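Local coordinates for mbGIPC protein (Monosiga brevicollis, PDB 6X1X) that probably recognises short peptide motifs of partner proteins through its PDZ domain, as a signalling adaptor of the GIPC family, at residues Thr59-Cys64 with Ala70-Glu75. Residues are numbered along the deposited sequence; the frame is centred on the assembly and turned at random.
Sequences TDLNGC and ARMLKE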
loop_
_atom_site.group_PDB
_atom_site.type_symbol
_atom_site.label_atom_id
_atom_site.label_comp_id
_atom_site.label_asym_id
_atom_site.label_seq_id
_atom_site.Cartn_x
_atom_site.Cartn_y
_atom_site.Cartn_z
ATOM N N THR A 59 -6.967 -9.314 -5.044
ATOM C CA THR A 59 -5.915 -10.277 -5.340
ATOM C C THR A 59 -5.039 -10.496 -4.117
ATOM O O THR A 59 -4.533 -9.534 -3.537
ATOM C CB THR A 59 -5.038 -9.733 -6.459
ATOM O OG1 THR A 59 -5.849 -9.446 -7.596
ATOM C CG2 THR A 59 -3.978 -10.751 -6.839
ATOM N N ASP A 60 -4.829 -11.756 -3.745
ATOM C CA ASP A 60 -3.965 -12.100 -2.617
ATOM C C ASP A 60 -2.510 -11.856 -3.002
ATOM O O ASP A 60 -2.004 -12.453 -3.956
ATOM C CB ASP A 60 -4.188 -13.577 -2.289
ATOM C CG ASP A 60 -3.417 -14.055 -1.070
ATOM O OD1 ASP A 60 -2.716 -13.258 -0.425
ATOM O OD2 ASP A 60 -3.540 -15.260 -0.750
ATOM N N LEU A 61 -1.825 -10.987 -2.266
ATOM C CA LEU A 61 -0.438 -10.654 -2.567
ATOM C C LEU A 61 0.536 -11.246 -1.557
ATOM O O LEU A 61 1.702 -10.834 -1.505
ATOM C CB LEU A 61 -0.261 -9.145 -2.734
ATOM C CG LEU A 61 -1.115 -8.595 -3.879
ATOM C CD1 LEU A 61 -1.098 -7.081 -3.880
ATOM C CD2 LEU A 61 -0.641 -9.122 -5.217
ATOM N N ASN A 62 0.087 -12.219 -0.770
ATOM C CA ASN A 62 1.001 -12.940 0.105
ATOM C C ASN A 62 2.106 -13.602 -0.709
ATOM O O ASN A 62 1.845 -14.271 -1.711
ATOM C CB ASN A 62 0.222 -13.984 0.901
ATOM C CG ASN A 62 1.057 -14.637 1.982
ATOM O OD1 ASN A 62 2.105 -14.121 2.380
ATOM N ND2 ASN A 62 0.591 -15.777 2.470
ATOM N N GLY A 63 3.351 -13.410 -0.277
ATOM C CA GLY A 63 4.490 -13.977 -0.960
ATOM C C GLY A 63 4.968 -13.203 -2.166
ATOM O O GLY A 63 6.013 -13.549 -2.729
ATOM N N CYS A 64 4.255 -12.164 -2.588
ATOM C CA CYS A 64 4.621 -11.458 -3.804
ATOM C C CYS A 64 5.758 -10.475 -3.557
ATOM O O CYS A 64 5.784 -9.764 -2.549
ATOM C CB CYS A 64 3.405 -10.728 -4.367
ATOM S SG CYS A 64 2.106 -11.856 -4.906
ATOM N N ALA A 70 4.259 -3.747 -7.310
ATOM C CA ALA A 70 4.424 -2.480 -8.009
ATOM C C ALA A 70 3.817 -2.544 -9.395
ATOM O O ALA A 70 3.152 -1.600 -9.830
ATOM C CB ALA A 70 5.905 -2.126 -8.109
ATOM N N ARG A 71 4.060 -3.640 -10.114
ATOM C CA ARG A 71 3.464 -3.807 -11.434
ATOM C C ARG A 71 1.946 -3.697 -11.377
ATOM O O ARG A 71 1.329 -3.043 -12.228
ATOM C CB ARG A 71 3.867 -5.166 -11.991
ATOM C CG ARG A 71 3.126 -5.550 -13.244
ATOM C CD ARG A 71 3.578 -6.907 -13.726
ATOM N NE ARG A 71 2.687 -7.443 -14.747
ATOM C CZ ARG A 71 2.797 -8.673 -15.238
ATOM N NH1 ARG A 71 3.758 -9.475 -14.787
ATOM N NH2 ARG A 71 1.936 -9.110 -16.152
ATOM N N MET A 72 1.330 -4.312 -10.368
ATOM C CA MET A 72 -0.121 -4.281 -10.264
ATOM C C MET A 72 -0.638 -2.863 -10.047
ATOM O O MET A 72 -1.651 -2.467 -10.632
ATOM C CB MET A 72 -0.566 -5.226 -9.155
ATOM C CG MET A 72 -2.074 -5.429 -9.102
ATOM S SD MET A 72 -2.566 -6.890 -8.175
ATOM C CE MET A 72 -2.069 -8.168 -9.331
ATOM N N LEU A 73 0.044 -2.081 -9.206
ATOM C CA LEU A 73 -0.357 -0.693 -8.987
ATOM C C LEU A 73 -0.095 0.159 -10.221
ATOM O O LEU A 73 -0.904 1.027 -10.573
ATOM C CB LEU A 73 0.404 -0.135 -7.787
ATOM C CG LEU A 73 0.008 -0.742 -6.446
ATOM C CD1 LEU A 73 0.985 -0.307 -5.367
ATOM C CD2 LEU A 73 -1.400 -0.340 -6.069
ATOM N N LYS A 74 1.039 -0.075 -10.884
ATOM C CA LYS A 74 1.412 0.701 -12.057
ATOM C C LYS A 74 0.418 0.499 -13.191
ATOM O O LYS A 74 0.100 1.443 -13.922
ATOM C CB LYS A 74 2.808 0.258 -12.493
ATOM C CG LYS A 74 3.369 0.968 -13.708
ATOM C CD LYS A 74 4.765 0.454 -14.046
ATOM C CE LYS A 74 5.738 0.690 -12.911
ATOM N NZ LYS A 74 7.091 0.136 -13.243
ATOM N N GLU A 75 -0.078 -0.731 -13.350
ATOM C CA GLU A 75 -0.958 -1.055 -14.465
ATOM C C GLU A 75 -2.348 -0.453 -14.331
ATOM O O GLU A 75 -3.039 -0.306 -15.343
ATOM C CB GLU A 75 -1.045 -2.568 -14.657
ATOM C CG GLU A 75 0.228 -3.116 -15.265
ATOM C CD GLU A 75 0.315 -4.636 -15.315
ATOM O OE1 GLU A 75 -0.606 -5.348 -14.840
ATOM O OE2 GLU A 75 1.335 -5.129 -15.836
#
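On the helix that brings M72 against T59 and L61, R71 NE donates to E75 OE2 at 2.9 Å, a salt bridge between residues one helical turn apart. The carboxylate oxygen lies in the guanidinium plane and is approached on its syn side, though the donor sits 33° out of the carboxylate plane. The contact itself is apolar and small, with no hydrogen bond between 59-64 and 70-75. M72 carries the helix side of it: its chain leaves the helix extended, then bends at the thioether (chi3 -73°), bringing the terminal methyl to T59. M72 CE meets T59 CG2 tip to tip at 4.1 Å, and M72 SD lies 4.1 Å from T59 CB. The same sulfur is 4.2 Å from L61 CD2, where the leucine comes across the methionine at a slant. I56 of strand 52-56 touches both L61 and M72, which ties the partly exposed thioether to the buried leucine and the sheet. Between and beyond the touching residues, D60 OD1 accepts from N62 N at 3.0 Å in an Asx turn, and C64 N bonds to L61 O across a type II turn with G63 at its third position. A short edge strand thus packs beside the helix of a PDZ domain, while A70 and L73 of that helix touch strand 20-23; helix and strand together flank the canonical peptide groove of the PDZ fold.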